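Local coordinates for cellulose biosynthesis protein BcsG (Salmonella typhimurium LT2, PDB 5OLT) that is required for cellulose biosynthesis, its extramembrane part being a zinc-binding domain of the alkaline phosphatase family, at residues T99-P104 and G280-P285; C67-S72 and V263-G268; A358-I363 and V371-G376. One frame throughout, in Å; residues are numbered along the deposited sequence.

Interaction 1 (T99-P104 and G280-P285); sequences TSYSGP and GLRDIP. With ZN (zinc ion), chain B; CIT (citric acid), chain D.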
loop_
_atom_site.group_PDB
_atom_site.type_symbol
_atom_site.label_atom_id
_atom_site.label_comp_id
_atom_site.label_asym_id
_atom_site.label_seq_id
_atom_site.Cartn_x
_atom_site.Cartn_y
_atom_site.Cartn_z
ATOM N N THR A 99 -10.277 0.142 0.347
ATOM C CA THR A 99 -11.118 1.327 0.082
ATOM C C THR A 99 -10.917 1.751 -1.336
ATOM O O THR A 99 -9.950 1.296 -2.004
ATOM C CB THR A 99 -10.728 2.475 1.047
ATOM O OG1 THR A 99 -11.587 3.598 0.810
ATOM C CG2 THR A 99 -9.269 2.890 0.860
ATOM N N SER A 100 -11.829 2.587 -1.838
ATOM C CA SER A 100 -11.648 3.111 -3.184
ATOM C C SER A 100 -11.454 4.622 -3.231
ATOM O O SER A 100 -11.476 5.177 -4.344
ATOM C CB SER A 100 -12.752 2.659 -4.106
ATOM O OG SER A 100 -14.032 3.029 -3.623
ATOM N N TYR A 101 -11.211 5.258 -2.072
ATOM C CA TYR A 101 -10.960 6.706 -2.024
ATOM C C TYR A 101 -9.569 7.002 -1.511
ATOM O O TYR A 101 -9.019 6.238 -0.713
ATOM C CB TYR A 101 -11.994 7.395 -1.123
ATOM C CG TYR A 101 -13.437 7.376 -1.640
ATOM C CD1 TYR A 101 -13.738 7.480 -3.000
ATOM C CD2 TYR A 101 -14.483 7.349 -0.735
ATOM C CE1 TYR A 101 -15.070 7.503 -3.450
ATOM C CE2 TYR A 101 -15.809 7.415 -1.155
ATOM C CZ TYR A 101 -16.093 7.481 -2.509
ATOM O OH TYR A 101 -17.443 7.531 -2.880
ATOM N N SER A 102 -9.006 8.135 -1.957
ATOM C CA SER A 102 -7.609 8.431 -1.683
ATOM C C SER A 102 -7.299 8.699 -0.219
ATOM O O SER A 102 -6.321 8.157 0.320
ATOM C CB SER A 102 -7.179 9.669 -2.476
ATOM O OG SER A 102 -7.419 9.500 -3.868
ATOM N N GLY A 103 -8.127 9.528 0.439
ATOM C CA GLY A 103 -7.853 9.876 1.839
ATOM C C GLY A 103 -7.835 8.666 2.745
ATOM O O GLY A 103 -6.846 8.413 3.438
ATOM N N PRO A 104 -8.905 7.862 2.703
ATOM C CA PRO A 104 -8.915 6.673 3.555
ATOM C C PRO A 104 -7.798 5.697 3.188
ATOM O O PRO A 104 -7.270 5.037 4.087
ATOM C CB PRO A 104 -10.276 6.047 3.284
ATOM C CG PRO A 104 -11.070 7.055 2.583
ATOM C CD PRO A 104 -10.215 8.158 2.088
ATOM N N GLY A 280 -14.574 4.928 -14.528
ATOM C CA GLY A 280 -14.236 6.115 -13.777
ATOM C C GLY A 280 -14.978 6.249 -12.478
ATOM O O GLY A 280 -14.508 6.991 -11.614
ATOM N N LEU A 281 -16.122 5.586 -12.327
ATOM C CA LEU A 281 -16.868 5.687 -11.050
ATOM C C LEU A 281 -16.366 4.619 -10.101
ATOM O O LEU A 281 -16.245 3.451 -10.460
ATOM C CB LEU A 281 -18.369 5.544 -11.253
ATOM C CG LEU A 281 -19.111 6.870 -11.145
ATOM C CD1 LEU A 281 -18.604 7.909 -12.140
ATOM C CD2 LEU A 281 -20.591 6.674 -11.275
ATOM N N ARG A 282 -16.153 5.021 -8.850
ATOM C CA ARG A 282 -15.535 4.097 -7.857
ATOM C C ARG A 282 -16.106 4.354 -6.457
ATOM O O ARG A 282 -15.420 4.250 -5.464
ATOM C CB ARG A 282 -13.991 4.157 -7.935
ATOM C CG ARG A 282 -13.432 5.557 -7.849
ATOM C CD ARG A 282 -11.915 5.485 -7.837
ATOM N NE ARG A 282 -11.352 6.804 -8.121
ATOM C CZ ARG A 282 -11.066 7.744 -7.228
ATOM N NH1 ARG A 282 -11.232 7.557 -5.918
ATOM N NH2 ARG A 282 -10.623 8.935 -7.672
ATOM N N ASP A 283 -17.403 4.665 -6.379
ATOM C CA ASP A 283 -18.010 4.882 -5.056
ATOM C C ASP A 283 -18.234 3.601 -4.280
ATOM O O ASP A 283 -18.361 3.643 -3.049
ATOM C CB ASP A 283 -19.305 5.698 -5.196
ATOM C CG ASP A 283 -19.004 7.052 -5.818
ATOM O OD1 ASP A 283 -18.112 7.796 -5.289
ATOM O OD2 ASP A 283 -19.543 7.315 -6.886
ATOM N N ILE A 284 -18.310 2.478 -4.987
ATOM C CA ILE A 284 -18.359 1.167 -4.343
ATOM C C ILE A 284 -16.988 0.522 -4.503
ATOM O O ILE A 284 -16.478 0.421 -5.617
ATOM C CB ILE A 284 -19.467 0.283 -4.935
ATOM C CG1 ILE A 284 -20.861 0.974 -4.788
ATOM C CG2 ILE A 284 -19.459 -1.096 -4.291
ATOM C CD1 ILE A 284 -21.273 1.246 -3.343
ATOM N N PRO A 285 -16.354 0.111 -3.389
ATOM C CA PRO A 285 -14.959 -0.405 -3.478
ATOM C C PRO A 285 -14.954 -1.880 -3.893
ATOM O O PRO A 285 -14.792 -2.802 -3.076
ATOM C CB PRO A 285 -14.422 -0.158 -2.075
ATOM C CG PRO A 285 -15.644 -0.346 -1.201
ATOM C CD PRO A 285 -16.806 0.246 -1.986
HETATM ZN ZN ZN B . -6.566 8.200 -5.122
HETATM C C1 CIT D . -11.464 11.018 -1.019
HETATM O O1 CIT D . -10.230 10.960 -0.976
HETATM O O2 CIT D . -12.118 10.978 0.050
HETATM C C2 CIT D . -12.239 11.121 -2.336
HETATM C C3 CIT D . -11.495 11.594 -3.605
HETATM O O7 CIT D . -10.957 12.921 -3.506
HETATM C C4 CIT D . -12.519 11.612 -4.760
HETATM C C5 CIT D . -11.987 12.093 -6.103
HETATM O O3 CIT D . -10.885 11.674 -6.501
HETATM O O4 CIT D . -12.671 12.859 -6.829
HETATM C C6 CIT D . -10.318 10.713 -3.927
HETATM O O5 CIT D . -9.148 11.212 -4.124
HETATM O O6 CIT D . -10.537 9.493 -4.003
HETATM O O HOH W 1 -8.497 9.483 -6.057
#

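Interaction 2 (C67-S72 and V263-G268); sequences CSLSWS and VVPEHG. With ZN (zinc ion), chain B.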
loop_
_atom_site.group_PDB
_atom_site.type_symbol
_atom_site.label_atom_id
_atom_site.label_comp_id
_atom_site.label_asym_id
_atom_site.label_seq_id
_atom_site.Cartn_x
_atom_site.Cartn_y
_atom_site.Cartn_z
ATOM N N CYS A 67 -2.002 6.863 -6.595
ATOM C CA CYS A 67 -3.451 6.976 -6.804
ATOM C C CYS A 67 -3.863 6.248 -8.091
ATOM O O CYS A 67 -3.163 6.339 -9.099
ATOM C CB CYS A 67 -3.819 8.476 -6.868
ATOM S SG CYS A 67 -5.596 8.843 -7.084
ATOM N N SER A 68 -5.021 5.570 -8.055
ATOM C CA SER A 68 -5.699 5.149 -9.294
ATOM C C SER A 68 -4.912 4.118 -10.119
ATOM O O SER A 68 -4.760 4.281 -11.338
ATOM C CB SER A 68 -6.098 6.367 -10.151
ATOM O OG SER A 68 -6.984 7.206 -9.416
ATOM N N LEU A 69 -4.489 3.034 -9.457
ATOM C CA LEU A 69 -3.732 1.957 -10.089
ATOM C C LEU A 69 -4.136 0.642 -9.432
ATOM O O LEU A 69 -3.718 0.363 -8.300
ATOM C CB LEU A 69 -2.221 2.221 -9.930
ATOM C CG LEU A 69 -1.335 1.092 -10.506
ATOM C CD1 LEU A 69 -1.565 0.940 -11.990
ATOM C CD2 LEU A 69 0.129 1.453 -10.216
ATOM N N SER A 70 -4.889 -0.179 -10.159
ATOM C CA SER A 70 -5.187 -1.570 -9.734
ATOM C C SER A 70 -4.688 -2.562 -10.773
ATOM O O SER A 70 -4.347 -2.183 -11.902
ATOM C CB SER A 70 -6.696 -1.753 -9.553
ATOM O OG SER A 70 -7.331 -1.670 -10.833
ATOM N N TRP A 71 -4.673 -3.842 -10.411
ATOM C CA TRP A 71 -4.343 -4.849 -11.420
ATOM C C TRP A 71 -5.287 -4.803 -12.597
ATOM O O TRP A 71 -4.832 -4.985 -13.734
ATOM C CB TRP A 71 -4.322 -6.256 -10.842
ATOM C CG TRP A 71 -3.076 -6.581 -10.051
ATOM C CD1 TRP A 71 -3.019 -6.968 -8.718
ATOM C CD2 TRP A 71 -1.716 -6.661 -10.528
ATOM N NE1 TRP A 71 -1.726 -7.255 -8.341
ATOM C CE2 TRP A 71 -0.894 -7.059 -9.421
ATOM C CE3 TRP A 71 -1.103 -6.404 -11.768
ATOM C CZ2 TRP A 71 0.507 -7.231 -9.540
ATOM C CZ3 TRP A 71 0.291 -6.520 -11.868
ATOM C CH2 TRP A 71 1.079 -6.936 -10.761
ATOM N N SER A 72 -6.596 -4.580 -12.360
ATOM C CA SER A 72 -7.545 -4.466 -13.439
ATOM C C SER A 72 -7.161 -3.324 -14.402
ATOM O O SER A 72 -7.295 -3.451 -15.621
ATOM C CB SER A 72 -8.923 -4.220 -12.859
ATOM O OG SER A 72 -9.864 -4.118 -13.886
ATOM N N VAL A 263 6.132 -0.152 -3.153
ATOM C CA VAL A 263 5.168 0.477 -4.034
ATOM C C VAL A 263 3.808 -0.065 -3.624
ATOM O O VAL A 263 3.608 -1.290 -3.649
ATOM C CB VAL A 263 5.455 0.119 -5.507
ATOM C CG1 VAL A 263 4.301 0.605 -6.404
ATOM C CG2 VAL A 263 6.763 0.755 -5.904
ATOM N N VAL A 264 2.858 0.804 -3.265
ATOM C CA VAL A 264 1.530 0.325 -2.836
ATOM C C VAL A 264 0.489 1.332 -3.287
ATOM O O VAL A 264 0.444 2.483 -2.804
ATOM C CB VAL A 264 1.486 0.075 -1.318
ATOM C CG1 VAL A 264 2.081 1.253 -0.561
ATOM C CG2 VAL A 264 0.097 -0.326 -0.798
ATOM N N PRO A 265 -0.285 0.950 -4.282
ATOM C CA PRO A 265 -1.337 1.873 -4.763
ATOM C C PRO A 265 -2.424 2.081 -3.723
ATOM O O PRO A 265 -2.658 1.236 -2.859
ATOM C CB PRO A 265 -1.913 1.172 -5.983
ATOM C CG PRO A 265 -0.811 0.232 -6.405
ATOM C CD PRO A 265 -0.185 -0.252 -5.131
ATOM N N GLU A 266 -3.064 3.242 -3.825
ATOM C CA GLU A 266 -4.183 3.565 -2.922
ATOM C C GLU A 266 -5.430 2.758 -3.235
ATOM O O GLU A 266 -6.177 2.378 -2.324
ATOM C CB GLU A 266 -4.615 5.012 -3.160
ATOM C CG GLU A 266 -3.618 6.132 -2.892
ATOM C CD GLU A 266 -4.188 7.442 -3.393
ATOM O OE1 GLU A 266 -5.353 7.419 -3.865
ATOM O OE2 GLU A 266 -3.495 8.467 -3.335
ATOM N N HIS A 267 -5.713 2.595 -4.536
ATOM C CA HIS A 267 -6.992 2.047 -5.062
ATOM C C HIS A 267 -6.891 2.198 -6.563
ATOM O O HIS A 267 -6.061 2.996 -7.065
ATOM C CB HIS A 267 -8.233 2.894 -4.570
ATOM C CG HIS A 267 -8.166 4.337 -4.993
ATOM N ND1 HIS A 267 -8.491 4.750 -6.271
ATOM C CD2 HIS A 267 -7.717 5.436 -4.338
ATOM C CE1 HIS A 267 -8.217 6.046 -6.394
ATOM N NE2 HIS A 267 -7.767 6.493 -5.229
ATOM N N GLY A 268 -7.754 1.488 -7.271
ATOM C CA GLY A 268 -7.774 1.582 -8.715
ATOM C C GLY A 268 -8.440 2.816 -9.277
ATOM O O GLY A 268 -9.174 3.529 -8.594
HETATM ZN ZN ZN B . -6.566 8.200 -5.122
HETATM O O HOH W 1 -8.497 9.483 -6.057
#

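Interaction 3 (A358-I363 and V371-G376); sequences ANAVVI and VRLNGG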
loop_
_atom_site.group_PDB
_atom_site.type_symbol
_atom_site.label_atom_id
_atom_site.label_comp_id
_atom_site.label_asym_id
_atom_site.label_seq_id
_atom_site.Cartn_x
_atom_site.Cartn_y
_atom_site.Cartn_z
ATOM N N ALA A 358 -17.287 5.346 3.491
ATOM C CA ALA A 358 -18.254 5.741 4.544
ATOM C C ALA A 358 -19.573 5.004 4.437
ATOM O O ALA A 358 -20.157 4.603 5.453
ATOM C CB ALA A 358 -18.503 7.240 4.554
ATOM N N ASN A 359 -19.997 4.752 3.206
ATOM C CA ASN A 359 -21.350 4.269 3.015
ATOM C C ASN A 359 -21.509 2.827 2.580
ATOM O O ASN A 359 -22.614 2.340 2.408
ATOM C CB ASN A 359 -22.029 5.168 1.972
ATOM C CG ASN A 359 -22.256 6.587 2.453
ATOM O OD1 ASN A 359 -21.403 7.478 2.307
ATOM N ND2 ASN A 359 -23.458 6.827 2.968
ATOM N N ALA A 360 -20.395 2.134 2.375
ATOM C CA ALA A 360 -20.462 0.829 1.743
ATOM C C ALA A 360 -19.346 -0.051 2.242
ATOM O O ALA A 360 -18.217 0.426 2.453
ATOM C CB ALA A 360 -20.343 0.979 0.230
ATOM N N VAL A 361 -19.679 -1.332 2.423
ATOM C CA VAL A 361 -18.668 -2.384 2.703
ATOM C C VAL A 361 -18.790 -3.454 1.622
ATOM O O VAL A 361 -19.907 -3.828 1.223
ATOM C CB VAL A 361 -18.898 -3.043 4.094
ATOM C CG1 VAL A 361 -17.797 -4.035 4.390
ATOM C CG2 VAL A 361 -18.953 -2.017 5.252
ATOM N N VAL A 362 -17.631 -3.913 1.131
ATOM C CA VAL A 362 -17.588 -4.995 0.163
ATOM C C VAL A 362 -16.743 -6.098 0.796
ATOM O O VAL A 362 -15.647 -5.844 1.316
ATOM C CB VAL A 362 -16.963 -4.551 -1.173
ATOM C CG1 VAL A 362 -16.758 -5.736 -2.098
ATOM C CG2 VAL A 362 -17.875 -3.533 -1.835
ATOM N N ILE A 363 -17.242 -7.327 0.704
ATOM C CA ILE A 363 -16.500 -8.521 1.167
ATOM C C ILE A 363 -16.573 -9.618 0.126
ATOM O O ILE A 363 -17.412 -9.575 -0.784
ATOM C CB ILE A 363 -17.028 -9.074 2.529
ATOM C CG1 ILE A 363 -18.426 -9.703 2.374
ATOM C CG2 ILE A 363 -17.014 -7.931 3.567
ATOM C CD1 ILE A 363 -18.990 -10.324 3.662
ATOM N N VAL A 371 -22.003 -6.698 -1.316
ATOM C CA VAL A 371 -21.935 -5.327 -0.877
ATOM C C VAL A 371 -23.042 -5.024 0.148
ATOM O O VAL A 371 -24.184 -5.482 -0.031
ATOM C CB VAL A 371 -21.951 -4.330 -2.085
ATOM C CG1 VAL A 371 -23.196 -4.454 -2.950
ATOM C CG2 VAL A 371 -21.777 -2.899 -1.598
ATOM N N ARG A 372 -22.698 -4.234 1.164
ATOM C CA ARG A 372 -23.681 -3.731 2.142
ATOM C C ARG A 372 -23.672 -2.228 2.102
ATOM O O ARG A 372 -22.636 -1.584 2.305
ATOM C CB ARG A 372 -23.314 -4.182 3.552
ATOM C CG ARG A 372 -24.453 -3.884 4.524
ATOM C CD ARG A 372 -24.134 -4.349 5.928
ATOM N NE ARG A 372 -23.076 -3.534 6.517
ATOM C CZ ARG A 372 -22.453 -3.834 7.657
ATOM N NH1 ARG A 372 -22.747 -4.985 8.304
ATOM N NH2 ARG A 372 -21.536 -3.000 8.132
ATOM N N LEU A 373 -24.835 -1.668 1.784
ATOM C CA LEU A 373 -24.993 -0.214 1.729
ATOM C C LEU A 373 -25.549 0.257 3.076
ATOM O O LEU A 373 -26.622 -0.193 3.509
ATOM C CB LEU A 373 -25.904 0.142 0.535
ATOM C CG LEU A 373 -25.417 -0.416 -0.819
ATOM C CD1 LEU A 373 -26.431 -0.219 -1.908
ATOM C CD2 LEU A 373 -24.053 0.179 -1.217
ATOM N N ASN A 374 -24.775 1.101 3.767
ATOM C CA ASN A 374 -25.177 1.801 4.982
ATOM C C ASN A 374 -25.703 0.900 6.056
ATOM O O ASN A 374 -26.657 1.269 6.759
ATOM C CB ASN A 374 -26.213 2.907 4.650
ATOM C CG ASN A 374 -25.673 3.925 3.639
ATOM O OD1 ASN A 374 -24.672 4.602 3.919
ATOM N ND2 ASN A 374 -26.329 4.042 2.454
ATOM N N GLY A 375 -25.112 -0.286 6.200
ATOM C CA GLY A 375 -25.512 -1.145 7.304
ATOM C C GLY A 375 -26.788 -1.941 7.069
ATOM O O GLY A 375 -27.191 -2.696 7.954
ATOM N N GLY A 376 -27.385 -1.799 5.877
ATOM C CA GLY A 376 -28.558 -2.570 5.433
ATOM C C GLY A 376 -28.287 -4.054 5.107
ATOM O O GLY A 376 -27.320 -4.632 5.615
#

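Interaction 1 (T99-P104 and G280-P285)
R282 reaches over to the turn before helix 102-110 and bonds the backbone there: its NH1 gives a hydrogen bond to S100 O at 2.9 Å, in both the guanidinium and the carbonyl plane. The same NH1 also donates to CIT O6 at 2.8 Å, nearly straight at 174°, while NH2 donates to CIT O3. Two anchors of one nitrogen thus fix the rotation of the guanidinium. In return S100 OG donates to R282 O at 2.6 Å, off the carbonyl plane; chi1 of 57° sets this hydroxyl between its own backbone N and carbonyl carbon, where it also lies against P285 CA and CB. Y101 extends past R282, its ring 72° from the guanidinium plane, and its OH donates to D283 OD1 at 2.5 Å, on the anti lone pair and near the ring plane. Further along, S102 OG binds zinc at 2.0 Å, and the backbone N atoms of S102 and G103 donate to citrate. N357 holds the second shell, bonding T99 OG1, S100 OG and D283 O, and H220 is another partner of citrate. Citrate, probably from the crystallisation liquor, lies where N-H groups at a helix start and an arginine hold an anion beside the zinc, with a water between. A serine zinc ligand opening a helix is consistent with the nucleophile site of the alkaline phosphatase family.

Interaction 2 (C67-S72 and V263-G268)
Zinc joins the two segments through a cysteine sulfur beside a carboxylate and an imidazole: C67 SG binds it at 2.3 Å, E266 OE1 at 1.9 Å and H267 NE2 at 2.1 Å. C67 comes from one chain segment and the adjacent E266 and H267 from the other, so the metal itself bridges the contact. In C67, chi1 of -179° carries the sulfur to the zinc, where it stands oblique to the H267 ring, 63° off its normal. E266 stretches out to the metal, and its CD packs against C67 CA at 3.5 Å; OE2, the oxygen turned from the metal, is hydrogen-bonded by N215. The H267 ring is fixed from two ends, zinc on NE2 and a hydrogen bond from ND1 to G268 O (2.7 Å), which lies in the ring plane although the nitrogen stands 43° above the plane of that carbonyl. S68 N sits over one face of the imidazole, and S68 OG meets its CE1. Farther from the metal, L69 N donates to H267 O at 2.9 Å. P265 CB packs on L69 CB and lies 3.0 Å from L69 O, a buried oxygen with no polar partner in the model. S70 CB rests on G268 CA, and S70 itself is the N-cap of helix 71-76. S102 and a water complete the metal's contacts. Ligands carried at the C-terminal ends of the parallel neighbours 60-66 and 259-265 are characteristic of the metal site of the alkaline phosphatase fold.

Interaction 3 (A358-I363 and V371-G376)
The side-chain amides of N359 and N374 run abreast with their planes 89° apart. N359 ND2 donates to N374 OD1 at 2.7 Å, on a lone pair in the carbonyl plane of N374, though the acceptor sits 20° out of the amide plane of N359. The other flat group, the R372 guanidinium, has V361 CG2 obliquely beside it, 4.0 Å from NH2. A bend at chi3 (69°) turns the arginine's end after an extended start, and its NH1 finds N31 OD1 on helix 27-42; L34 of that helix also covers V361 and R372. Between the strands, V361 and R372 form an antiparallel hydrogen-bonded pair, V361 N to R372 O at 3.0 Å and R372 N to V361 O at 2.8 Å. A360 with L373 and V362 with V371 are the flanking non-hydrogen-bonded pairs. Their side chains occupy the sheet face turned to I284: A360 CB touches L373 CD2 at 4.1 Å, and V362 CG2 meets V371 CG2 at 4.0 Å. Past the strand pairs N374 N donates to N359 O, and a type I' turn, L373 to G376, turns the chain back toward strand 379-380. Apolar pairs on one face, an arginine tied to a helix on the other and an asparagine pair at the exposed end imply that backbone bonds set the hairpin's register, while side-chain chemistry fits its two faces to different neighbours.

Overall arrangement
From the N terminus, helix 27-42 comes first and later covers one face of the hairpin in interaction 3. Strand 60-66 then leads to 67-72, and strand 90-96 to 99-104. Both wait for distant partners: 263-268 returns to 67-72, closing a loop of 190 residues in interaction 2, and 280-285 returns to 99-104 in interaction 1. The two loops cross, their segments alternating, and they share zinc and a water. Interaction 3 follows in series as a local hairpin closure. It touches interaction 1 through I284 and P285, joining the small antiparallel sheet to the loops at the metal site of the seven-stranded sheet, whereas interaction 2 stays about 12 Å from it at nearest atoms.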